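Local coordinates for protein lysozyme (Meretrix lusoria, PDB 4PJ2) that hydrolyses the beta-1,4 linkages of bacterial peptidoglycan, lysing Gram-positive Micrococcus cells, and also cleaves chitin, at residues Gln8-Cys13 with Leu84-Phe89; Lys16-Cys21 with Ile106-Arg111; Phe38-Ala43 with Ser53-Cys58; Ala90-His93 with Gly99-Lys102. All blocks are in the same frame, centred on the assembly; numbering follows the deposited sequence. Where two conformers were deposited one is given.

Interaction 1. Residues Gln8-Cys13 with Leu84-Phe89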
loop_
_atom_site.group_PDB
_atom_site.type_symbol
_atom_site.label_atom_id
_atom_site.label_comp_id
_atom_site.label_asym_id
_atom_site.label_seq_id
_atom_site.Cartn_x
_atom_site.Cartn_y
_atom_site.Cartn_z
ATOM N N GLN D 8 20.151 1.912 16.480
ATOM C CA GLN D 8 20.304 0.471 16.599
ATOM C C GLN D 8 19.255 -0.146 17.513
ATOM O O GLN D 8 18.706 -1.191 17.195
ATOM C CB GLN D 8 21.701 0.125 17.102
ATOM C CG GLN D 8 22.790 0.487 16.127
ATOM C CD GLN D 8 22.726 -0.321 14.854
ATOM O OE1 GLN D 8 22.809 -1.544 14.882
ATOM N NE2 GLN D 8 22.537 0.361 13.727
ATOM N N ARG D 9 18.946 0.505 18.629
ATOM C CA ARG D 9 17.940 -0.056 19.539
ATOM C C ARG D 9 16.566 -0.061 18.867
ATOM O O ARG D 9 15.788 -1.008 19.012
ATOM C CB ARG D 9 17.894 0.715 20.853
ATOM C CG ARG D 9 19.127 0.489 21.723
ATOM C CD ARG D 9 19.115 1.349 22.976
ATOM N NE ARG D 9 20.461 1.487 23.528
ATOM C CZ ARG D 9 20.811 2.377 24.454
ATOM N NH1 ARG D 9 19.913 3.222 24.948
ATOM N NH2 ARG D 9 22.069 2.425 24.885
ATOM N N CYS D 10 16.272 0.981 18.101
ATOM C CA CYS D 10 14.995 1.051 17.419
ATOM C C CYS D 10 14.882 -0.061 16.400
ATOM O O CYS D 10 13.861 -0.759 16.343
ATOM C CB CYS D 10 14.850 2.397 16.717
ATOM S SG CYS D 10 13.333 2.555 15.717
ATOM N N LEU D 11 15.941 -0.266 15.624
ATOM C CA LEU D 11 15.957 -1.350 14.656
ATOM C C LEU D 11 15.771 -2.706 15.327
ATOM O O LEU D 11 15.031 -3.542 14.842
ATOM C CB LEU D 11 17.240 -1.336 13.827
ATOM C CG LEU D 11 17.335 -0.223 12.760
ATOM C CD1 LEU D 11 18.693 -0.220 12.107
ATOM C CD2 LEU D 11 16.277 -0.378 11.681
ATOM N N SER D 12 16.424 -2.924 16.458
ATOM C CA SER D 12 16.262 -4.164 17.194
ATOM C C SER D 12 14.802 -4.370 17.607
ATOM O O SER D 12 14.253 -5.472 17.476
ATOM C CB SER D 12 17.193 -4.145 18.416
ATOM O OG SER D 12 17.022 -5.299 19.232
ATOM N N CYS D 13 14.176 -3.324 18.129
ATOM C CA CYS D 13 12.790 -3.425 18.549
ATOM C C CYS D 13 11.865 -3.702 17.374
ATOM O O CYS D 13 10.945 -4.522 17.490
ATOM C CB CYS D 13 12.369 -2.167 19.313
ATOM S SG CYS D 13 13.183 -2.010 20.931
ATOM N N LEU D 84 11.671 12.066 13.971
ATOM C CA LEU D 84 12.831 11.256 13.585
ATOM C C LEU D 84 13.399 10.514 14.780
ATOM O O LEU D 84 14.501 10.783 15.276
ATOM C CB LEU D 84 13.885 12.120 12.882
ATOM C CG LEU D 84 13.351 12.859 11.657
ATOM C CD1 LEU D 84 14.439 13.731 11.047
ATOM C CD2 LEU D 84 12.795 11.889 10.629
ATOM N N ARG D 85 12.592 9.575 15.244
ATOM C CA ARG D 85 12.946 8.658 16.307
ATOM C C ARG D 85 12.066 7.442 16.106
ATOM O O ARG D 85 11.251 7.398 15.179
ATOM C CB ARG D 85 12.706 9.277 17.671
ATOM C CG ARG D 85 11.332 9.883 17.882
ATOM C CD ARG D 85 11.234 10.389 19.303
ATOM N NE ARG D 85 10.132 11.318 19.512
ATOM C CZ ARG D 85 10.025 12.095 20.587
ATOM N NH1 ARG D 85 10.954 12.054 21.536
ATOM N NH2 ARG D 85 8.993 12.917 20.717
ATOM N N CYS D 86 12.201 6.456 16.990
ATOM C CA CYS D 86 11.598 5.165 16.726
ATOM C C CYS D 86 10.082 5.220 16.581
ATOM O O CYS D 86 9.545 4.504 15.743
ATOM C CB CYS D 86 12.019 4.151 17.792
ATOM S SG CYS D 86 11.885 2.433 17.192
ATOM N N GLU D 87 9.390 6.076 17.331
ATOM C CA GLU D 87 7.939 6.163 17.185
ATOM C C GLU D 87 7.605 6.413 15.717
ATOM O O GLU D 87 6.722 5.768 15.156
ATOM C CB GLU D 87 7.297 7.261 18.043
ATOM C CG GLU D 87 5.775 7.345 17.780
ATOM C CD GLU D 87 5.075 8.520 18.432
ATOM O OE1 GLU D 87 5.753 9.434 18.943
ATOM O OE2 GLU D 87 3.821 8.528 18.410
ATOM N N GLY D 88 8.320 7.344 15.092
ATOM C CA GLY D 88 8.110 7.648 13.689
ATOM C C GLY D 88 8.534 6.512 12.779
ATOM O O GLY D 88 7.770 6.066 11.913
ATOM N N PHE D 89 9.753 6.026 12.975
ATOM C CA PHE D 89 10.312 5.028 12.069
ATOM C C PHE D 89 9.544 3.707 12.132
ATOM O O PHE D 89 9.315 3.073 11.110
ATOM C CB PHE D 89 11.790 4.776 12.356
ATOM C CG PHE D 89 12.676 6.004 12.221
ATOM C CD1 PHE D 89 13.617 6.295 13.201
ATOM C CD2 PHE D 89 12.599 6.842 11.106
ATOM C CE1 PHE D 89 14.444 7.408 13.087
ATOM C CE2 PHE D 89 13.442 7.966 10.992
ATOM C CZ PHE D 89 14.357 8.236 11.982
#
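A disulfide between two helices joins Cys10, in the first turn of helix 8-19, to Cys86, the first residue of helix 86-95. The bond runs from Cys10 SG to Cys86 SG over 2.1 Å, with a torsion about the sulfur pair of 79°, close to the perpendicular value at which a disulfide is relaxed. With SG anti to the backbone nitrogen in each cysteine (chi1 176° at Cys10 and -157° at Cys86), both sulfurs are swung off the sides of their helices toward each other. The two CA atoms are drawn to 5.4 Å of each other, and Cys10 CB and Cys86 CB meet at 3.5 Å, tighter than ordinary carbon packing, as the covalent link demands. One turn further along the second helix, Phe89 adds a looser apolar touch, its CB lying 4.3 Å from Cys10 SG. The Phe89 side chain also packs on Ile5 and Val6 of the N-terminal loop and on Met73 of helix 62-76, which places the bridge beside a hydrophobic interior. A second bridge, Cys13 to Cys118, leaves the same helix one turn later. Helix 8-19 of this secreted invertebrate-type lysozyme is therefore bridged twice, once to helix 86-95 and once to the C-terminal tail.

Interaction 2. Residues Lys16-Cys21 with Ile106-Arg111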
loop_
_atom_site.group_PDB
_atom_site.type_symbol
_atom_site.label_atom_id
_atom_site.label_comp_id
_atom_site.label_asym_id
_atom_site.label_seq_id
_atom_site.Cartn_x
_atom_site.Cartn_y
_atom_site.Cartn_z
ATOM N N LYS D 16 12.382 -7.335 16.459
ATOM C CA LYS D 16 11.674 -8.211 17.396
ATOM C C LYS D 16 10.169 -8.194 17.158
ATOM O O LYS D 16 9.506 -9.230 17.179
ATOM C CB LYS D 16 11.992 -7.803 18.833
ATOM C CG LYS D 16 13.414 -8.153 19.250
ATOM C CD LYS D 16 13.747 -7.697 20.660
ATOM C CE LYS D 16 15.201 -8.024 21.008
ATOM N NZ LYS D 16 15.563 -7.730 22.429
ATOM N N MET D 17 9.632 -7.013 16.889
ATOM C CA MET D 17 8.207 -6.866 16.616
ATOM C C MET D 17 7.782 -7.671 15.397
ATOM O O MET D 17 6.740 -8.322 15.419
ATOM C CB MET D 17 7.898 -5.382 16.366
ATOM C CG MET D 17 6.422 -5.042 16.176
ATOM S SD MET D 17 5.452 -5.559 17.636
ATOM C CE MET D 17 3.876 -4.816 17.165
ATOM N N GLU D 18 8.591 -7.635 14.335
ATOM C CA GLU D 18 8.190 -8.177 13.036
ATOM C C GLU D 18 8.334 -9.691 12.979
ATOM O O GLU D 18 7.498 -10.370 12.382
ATOM C CB GLU D 18 9.030 -7.558 11.907
ATOM C CG GLU D 18 8.721 -6.097 11.613
ATOM C CD GLU D 18 7.298 -5.877 11.146
ATOM O OE1 GLU D 18 6.658 -6.832 10.656
ATOM O OE2 GLU D 18 6.837 -4.715 11.253
ATOM N N SER D 19 9.416 -10.200 13.556
ATOM C CA SER D 19 9.771 -11.605 13.371
ATOM C C SER D 19 10.313 -12.294 14.618
ATOM O O SER D 19 10.703 -13.447 14.545
ATOM C CB SER D 19 10.845 -11.693 12.280
ATOM O OG SER D 19 12.023 -11.030 12.711
ATOM N N GLY D 20 10.324 -11.609 15.755
ATOM C CA GLY D 20 11.081 -12.096 16.900
ATOM C C GLY D 20 12.563 -12.014 16.573
ATOM O O GLY D 20 13.394 -12.690 17.182
ATOM N N CYS D 21 12.873 -11.132 15.625
ATOM C CA CYS D 21 14.204 -10.975 15.020
ATOM C C CYS D 21 14.857 -12.276 14.570
ATOM O O CYS D 21 15.937 -12.653 15.042
ATOM C CB CYS D 21 15.148 -10.153 15.909
ATOM S SG CYS D 21 16.307 -9.117 14.937
ATOM N N ILE D 106 -0.924 2.933 15.199
ATOM C CA ILE D 106 -0.823 3.318 16.617
ATOM C C ILE D 106 -0.704 2.102 17.522
ATOM O O ILE D 106 0.122 2.096 18.420
ATOM C CB ILE D 106 -2.017 4.191 17.071
ATOM C CG1 ILE D 106 -1.930 5.570 16.418
ATOM C CG2 ILE D 106 -2.062 4.330 18.615
ATOM C CD1 ILE D 106 -3.152 6.429 16.641
ATOM N N GLY D 107 -1.529 1.082 17.288
ATOM C CA GLY D 107 -1.459 -0.136 18.079
ATOM C C GLY D 107 -0.109 -0.803 17.926
ATOM O O GLY D 107 0.480 -1.257 18.910
ATOM N N TYR D 108 0.407 -0.812 16.696
ATOM C CA TYR D 108 1.721 -1.400 16.417
ATOM C C TYR D 108 2.791 -0.760 17.311
ATOM O O TYR D 108 3.587 -1.461 17.934
ATOM C CB TYR D 108 2.087 -1.181 14.941
ATOM C CG TYR D 108 3.440 -1.704 14.518
ATOM C CD1 TYR D 108 4.578 -0.899 14.608
ATOM C CD2 TYR D 108 3.580 -2.954 13.955
ATOM C CE1 TYR D 108 5.806 -1.354 14.198
ATOM C CE2 TYR D 108 4.805 -3.420 13.533
ATOM C CZ TYR D 108 5.926 -2.598 13.654
ATOM O OH TYR D 108 7.156 -3.018 13.213
ATOM N N TRP D 109 2.813 0.574 17.361
ATOM C CA TRP D 109 3.777 1.302 18.184
ATOM C C TRP D 109 3.549 1.054 19.685
ATOM O O TRP D 109 4.503 0.864 20.432
ATOM C CB TRP D 109 3.702 2.798 17.875
ATOM C CG TRP D 109 4.496 3.654 18.817
ATOM C CD1 TRP D 109 4.020 4.674 19.579
ATOM C CD2 TRP D 109 5.908 3.579 19.079
ATOM N NE1 TRP D 109 5.041 5.242 20.304
ATOM C CE2 TRP D 109 6.210 4.585 20.021
ATOM C CE3 TRP D 109 6.945 2.759 18.611
ATOM C CZ2 TRP D 109 7.505 4.798 20.502
ATOM C CZ3 TRP D 109 8.223 2.971 19.095
ATOM C CH2 TRP D 109 8.491 3.974 20.035
ATOM N N ASN D 110 2.283 1.039 20.121
ATOM C CA ASN D 110 1.952 0.779 21.517
ATOM C C ASN D 110 2.441 -0.599 21.908
ATOM O O ASN D 110 2.978 -0.787 23.006
ATOM C CB ASN D 110 0.439 0.879 21.728
ATOM C CG ASN D 110 -0.051 2.315 21.771
ATOM O OD1 ASN D 110 0.741 3.245 21.911
ATOM N ND2 ASN D 110 -1.364 2.501 21.670
ATOM N N ARG D 111 2.236 -1.572 21.036
ATOM C CA ARG D 111 2.619 -2.941 21.323
ATOM C C ARG D 111 4.128 -3.145 21.232
ATOM O O ARG D 111 4.703 -3.852 22.076
ATOM C CB ARG D 111 1.858 -3.938 20.430
ATOM C CG ARG D 111 0.357 -4.013 20.689
ATOM C CD ARG D 111 -0.259 -5.267 20.062
ATOM N NE ARG D 111 0.216 -5.492 18.697
ATOM C CZ ARG D 111 -0.269 -4.886 17.620
ATOM N NH1 ARG D 111 -1.261 -4.006 17.728
ATOM N NH2 ARG D 111 0.238 -5.169 16.428
#
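The phenol ring of Tyr108 receives Met17 over one face and Glu18 at its edge. Met17 CE sits 4.2 Å from the ring centroid, 28° off the normal, in a CH-pi contact; Met17 SD stands farther above the same ring, 5.0 Å from the centroid, completing a Met-aromatic pair. Met17 CG comes down closer to the hydroxyl end, 3.5 Å from Tyr108 CE2. The bend at chi2 (58°) turns the thioether along the ring, and the methyl ends between Tyr108 and Arg111, with Met17 CE 3.7 Å from Arg111 NH2. At the rim, Tyr108 OH donates a short hydrogen bond of 2.6 Å to Glu18 OE2. It arrives on the anti side of the carboxylate and 29° out of its plane. The carboxylate itself is turned moderately against the ring plane. Glu18 is the predicted proton donor, which makes Tyr108 a likely second-shell residue positioning the carboxylate. The same Glu18 OE2 is also bonded by Ser86 of the partner chain, a putative exported protein that reaches into the site. Helix 8-19 and helix 106-112 thus meet beside helix 86-95, where Glu18 touches His93 and Tyr108 touches Asn94, while Gln39, just before strand 40-41, packs against Glu18.

Interaction 3. Residues Phe38-Ala43 with Ser53-Cys58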
loop_
_atom_site.group_PDB
_atom_site.type_symbol
_atom_site.label_atom_id
_atom_site.label_comp_id
_atom_site.label_asym_id
_atom_site.label_seq_id
_atom_site.Cartn_x
_atom_site.Cartn_y
_atom_site.Cartn_z
ATOM N N PHE D 38 12.642 -8.210 8.839
ATOM C CA PHE D 38 11.851 -6.983 8.965
ATOM C C PHE D 38 10.526 -7.072 8.214
ATOM O O PHE D 38 9.790 -6.093 8.146
ATOM C CB PHE D 38 12.664 -5.763 8.499
ATOM C CG PHE D 38 13.783 -5.409 9.431
ATOM C CD1 PHE D 38 15.040 -5.977 9.281
ATOM C CD2 PHE D 38 13.562 -4.550 10.496
ATOM C CE1 PHE D 38 16.070 -5.650 10.157
ATOM C CE2 PHE D 38 14.580 -4.227 11.374
ATOM C CZ PHE D 38 15.832 -4.786 11.211
ATOM N N GLN D 39 10.210 -8.244 7.658
ATOM C CA GLN D 39 8.949 -8.460 6.934
ATOM C C GLN D 39 8.750 -7.385 5.848
ATOM O O GLN D 39 7.757 -6.651 5.829
ATOM C CB GLN D 39 7.787 -8.494 7.919
ATOM C CG GLN D 39 7.791 -9.755 8.777
ATOM C CD GLN D 39 7.485 -10.987 7.955
ATOM O OE1 GLN D 39 6.334 -11.223 7.585
ATOM N NE2 GLN D 39 8.513 -11.754 7.627
ATOM N N ILE D 40 9.712 -7.355 4.938
ATOM C CA ILE D 40 9.763 -6.392 3.840
ATOM C C ILE D 40 9.075 -6.977 2.616
ATOM O O ILE D 40 9.312 -8.137 2.258
ATOM C CB ILE D 40 11.246 -6.069 3.508
ATOM C CG1 ILE D 40 11.835 -5.193 4.611
ATOM C CG2 ILE D 40 11.384 -5.380 2.147
ATOM C CD1 ILE D 40 13.346 -5.046 4.538
ATOM N N LYS D 41 8.213 -6.179 1.988
ATOM C CA LYS D 41 7.571 -6.580 0.744
ATOM C C LYS D 41 8.304 -5.972 -0.446
ATOM O O LYS D 41 9.164 -5.105 -0.293
ATOM C CB LYS D 41 6.099 -6.163 0.744
ATOM C CG LYS D 41 5.310 -6.846 1.843
ATOM C CD LYS D 41 3.832 -6.522 1.823
ATOM C CE LYS D 41 3.623 -5.042 2.108
ATOM N NZ LYS D 41 2.217 -4.701 2.400
ATOM N N GLU D 42 7.967 -6.438 -1.636
ATOM C CA GLU D 42 8.681 -6.053 -2.840
ATOM C C GLU D 42 8.648 -4.538 -3.071
ATOM O O GLU D 42 9.655 -3.938 -3.428
ATOM C CB GLU D 42 8.112 -6.790 -4.053
ATOM C CG GLU D 42 8.989 -6.654 -5.284
ATOM C CD GLU D 42 8.520 -7.510 -6.437
ATOM O OE1 GLU D 42 7.395 -8.045 -6.365
ATOM O OE2 GLU D 42 9.284 -7.647 -7.415
ATOM N N ALA D 43 7.487 -3.920 -2.873
ATOM C CA ALA D 43 7.347 -2.483 -3.089
ATOM C C ALA D 43 8.289 -1.697 -2.190
ATOM O O ALA D 43 8.831 -0.652 -2.576
ATOM C CB ALA D 43 5.920 -2.046 -2.849
ATOM N N SER D 53 21.140 -8.096 -4.227
ATOM C CA SER D 53 20.932 -8.692 -5.537
ATOM C C SER D 53 19.458 -8.786 -5.911
ATOM O O SER D 53 19.111 -8.738 -7.088
ATOM C CB SER D 53 21.550 -10.087 -5.554
ATOM O OG SER D 53 21.569 -10.638 -6.859
ATOM N N SER D 54 18.598 -8.932 -4.907
ATOM C CA SER D 54 17.165 -9.067 -5.136
ATOM C C SER D 54 16.409 -8.851 -3.828
ATOM O O SER D 54 16.999 -8.863 -2.747
ATOM C CB SER D 54 16.845 -10.453 -5.697
ATOM O OG SER D 54 17.136 -11.455 -4.740
ATOM N N TRP D 55 15.099 -8.659 -3.943
ATOM C CA TRP D 55 14.242 -8.426 -2.793
ATOM C C TRP D 55 14.348 -9.556 -1.754
ATOM O O TRP D 55 14.644 -9.315 -0.583
ATOM C CB TRP D 55 12.816 -8.244 -3.304
ATOM C CG TRP D 55 11.730 -8.551 -2.355
ATOM C CD1 TRP D 55 11.654 -8.226 -1.030
ATOM C CD2 TRP D 55 10.535 -9.252 -2.668
ATOM N NE1 TRP D 55 10.472 -8.688 -0.502
ATOM C CE2 TRP D 55 9.768 -9.323 -1.491
ATOM C CE3 TRP D 55 10.032 -9.823 -3.838
ATOM C CZ2 TRP D 55 8.525 -9.947 -1.451
ATOM C CZ3 TRP D 55 8.806 -10.445 -3.794
ATOM C CH2 TRP D 55 8.063 -10.500 -2.610
ATOM N N LYS D 56 14.120 -10.793 -2.177
ATOM C CA LYS D 56 14.068 -11.906 -1.226
ATOM C C LYS D 56 15.428 -12.208 -0.600
ATOM O O LYS D 56 15.511 -12.558 0.580
ATOM C CB LYS D 56 13.483 -13.145 -1.893
ATOM C CG LYS D 56 12.038 -12.947 -2.298
ATOM C CD LYS D 56 11.482 -14.149 -3.032
ATOM C CE LYS D 56 10.027 -13.934 -3.412
ATOM N NZ LYS D 56 9.516 -15.009 -4.297
ATOM N N SER D 57 16.491 -12.072 -1.381
ATOM C CA SER D 57 17.824 -12.283 -0.840
ATOM C C SER D 57 18.195 -11.181 0.150
ATOM O O SER D 57 18.796 -11.454 1.184
ATOM C CB SER D 57 18.865 -12.393 -1.956
ATOM O OG SER D 57 18.915 -11.229 -2.751
ATOM N N CYS D 58 17.822 -9.943 -0.147
ATOM C CA CYS D 58 18.108 -8.839 0.754
ATOM C C CYS D 58 17.348 -9.022 2.061
ATOM O O CYS D 58 17.902 -8.842 3.150
ATOM C CB CYS D 58 17.715 -7.517 0.095
ATOM S SG CYS D 58 18.145 -6.081 1.055
#
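With CG of Trp55 anti to its backbone nitrogen (chi1 155°), the indole is laid against the chain where strand 40-41 passes into helix 42-47. Glu42 has its own CG anti to N and an extended chain, which carries its side chain across the indole. The strand is the third of the small antiparallel sheet, with a G1 beta bulge at Gln39 and Ile40 opposite Cys35, and residues 41-47 bind substrate. Trp55 opens helix 55-59, after the N-cap Ser54, whose OG shares a hydrogen bond with Ser57 OG. One face of the indole is covered by the start of the other helix: Glu42 N lies 3.4 Å from Trp55 CE2, and Glu42 CB stands 3.6 Å from the centroid of the six-membered ring, almost on its normal, as a CH-pi contact. The Glu42 carboxylate reaches the CE3-CZ3 rim, nearly parallel to the ring, the planes 12° apart. Lys56 CG approaches the opposite face, while Leu33 and Cys35 of strand 32-35 touch the indole. Alongside, Ile40 CG2 packs loosely against Trp55 CD1. The Lys41 side chain leaves the indole, its NZ hydrogen-bonded to Ser83, Gly85 and Ser88 of the neighbouring chain, a putative exported protein. At the indole edge, Trp55 NE1 donates an almost straight hydrogen bond (170°) of 3.0 Å to Ile40 O, in the ring plane, although the nitrogen stands above the carbonyl plane.

Interaction 4. Residues Ala90-His93 with Gly99-Lys102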
loop_
_atom_site.group_PDB
_atom_site.type_symbol
_atom_site.label_atom_id
_atom_site.label_comp_id
_atom_site.label_asym_id
_atom_site.label_seq_id
_atom_site.Cartn_x
_atom_site.Cartn_y
_atom_site.Cartn_z
ATOM N N ALA D 90 9.203 3.259 13.344
ATOM C CA ALA D 90 8.395 2.047 13.494
ATOM C C ALA D 90 7.062 2.173 12.758
ATOM O O ALA D 90 6.613 1.226 12.096
ATOM C CB ALA D 90 8.176 1.732 14.993
ATOM N N ARG D 91 6.400 3.308 12.927
ATOM C CA ARG D 91 5.101 3.514 12.290
ATOM C C ARG D 91 5.202 3.623 10.750
ATOM O O ARG D 91 4.315 3.165 10.052
ATOM C CB ARG D 91 4.358 4.706 12.907
ATOM C CG ARG D 91 3.963 4.457 14.375
ATOM C CD ARG D 91 3.242 5.632 15.015
ATOM N NE ARG D 91 1.954 5.920 14.396
ATOM C CZ ARG D 91 1.248 7.028 14.600
ATOM N NH1 ARG D 91 1.704 7.981 15.412
ATOM N NH2 ARG D 91 0.096 7.195 13.965
ATOM N N GLU D 92 6.299 4.183 10.238
ATOM C CA GLU D 92 6.571 4.145 8.796
ATOM C C GLU D 92 6.799 2.723 8.329
ATOM O O GLU D 92 6.328 2.304 7.296
ATOM C CB GLU D 92 7.823 4.967 8.462
ATOM C CG GLU D 92 7.696 6.458 8.718
ATOM C CD GLU D 92 6.800 7.126 7.738
ATOM O OE1 GLU D 92 7.334 7.584 6.696
ATOM O OE2 GLU D 92 5.599 7.240 8.010
ATOM N N HIS D 93 7.536 1.969 9.132
ATOM C CA HIS D 93 7.821 0.617 8.738
ATOM C C HIS D 93 6.552 -0.226 8.620
ATOM O O HIS D 93 6.404 -0.984 7.679
ATOM C CB HIS D 93 8.764 -0.039 9.721
ATOM C CG HIS D 93 9.256 -1.333 9.209
ATOM N ND1 HIS D 93 10.124 -1.417 8.146
ATOM C CD2 HIS D 93 8.942 -2.611 9.541
ATOM C CE1 HIS D 93 10.350 -2.684 7.860
ATOM N NE2 HIS D 93 9.644 -3.429 8.694
ATOM N N GLY D 99 2.864 6.243 7.307
ATOM C CA GLY D 99 2.440 5.419 8.432
ATOM C C GLY D 99 2.419 6.160 9.755
ATOM O O GLY D 99 1.541 5.944 10.591
ATOM N N CYS D 100 3.387 7.041 9.965
ATOM C CA CYS D 100 3.470 7.803 11.200
ATOM C C CYS D 100 2.313 8.791 11.381
ATOM O O CYS D 100 2.161 9.374 12.450
ATOM C CB CYS D 100 4.810 8.539 11.262
ATOM S SG CYS D 100 4.925 9.926 10.136
ATOM N N LYS D 101 1.497 8.972 10.344
ATOM C CA LYS D 101 0.327 9.850 10.423
ATOM C C LYS D 101 -1.001 9.094 10.397
ATOM O O LYS D 101 -2.058 9.716 10.383
ATOM C CB LYS D 101 0.350 10.857 9.275
ATOM C CG LYS D 101 1.588 11.732 9.243
ATOM C CD LYS D 101 1.748 12.527 10.521
ATOM C CE LYS D 101 2.936 13.458 10.433
ATOM N NZ LYS D 101 3.172 14.151 11.725
ATOM N N LYS D 102 -0.949 7.767 10.385
ATOM C CA LYS D 102 -2.156 6.947 10.252
ATOM C C LYS D 102 -2.471 6.203 11.528
ATOM O O LYS D 102 -1.590 5.631 12.163
ATOM C CB LYS D 102 -1.980 5.991 9.085
ATOM C CG LYS D 102 -1.913 6.776 7.805
ATOM C CD LYS D 102 -1.678 5.952 6.596
ATOM C CE LYS D 102 -1.750 6.862 5.388
ATOM N NZ LYS D 102 -3.142 7.334 5.112
#
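Arg91 NH2 donates to Lys102 O at 2.9 Å, folding the loop with its 3-10 turn at residues 99-101 back onto helix 86-95. The carbonyl oxygen lies in the guanidinium plane, whereas the donor stands well above the carbonyl plane, 60° out of it. Cys100 O sits over one face of the same guanidinium, 3.3 Å from Arg91 CZ, at an angle unsuited to hydrogen bonding. The bend at chi3 (64°) turns the arginine head over the loop, where Thr105 OG1 accepts the N-H of Arg91 NE and lies within hydrogen-bonding distance of both Gly99 O and Lys102 O. Glu92 secures the start of the turn: Cys100 N donates a nearly straight bond (171°) of 3.0 Å to the anti lone pair of Glu92 OE2, an oxygen of a buried side chain. Cys100 is itself bridged to Cys82, and Glu92 packs on Met73 and Tyr76 of helix 62-76. His93 and Lys102, both substrate-binding residues, sit on the helix and loop joined here. The backbones press together closely enough that Gly99 CA, which carries no side chain, makes a CA-H...O contact of 3.3 Å with Arg91 O.

In the fold
Interactions 1, 2 and 4 cluster with centres 11 to 12 Å apart, whereas interaction 3 lies about 19 to 20 Å from each. Helix 8-19 serves interactions 1 and 2, and helix 86-95 serves 1 and 4; helix 106-112 of interaction 2 packs on the other two, Trp109 meeting Glu87 (interaction 1) and Arg91 (interaction 4). Along the chain, interactions 1 and 2 cross, interaction 3 nests inside the loops of both, and interaction 4 inside that of interaction 2 alone. The distant contact is joined to the helices by a probable hydrogen bond from His93 NE2 to Phe38 O. This brings the end of the sheet beside Glu18, the predicted proton donor, and the substrate-binding residues.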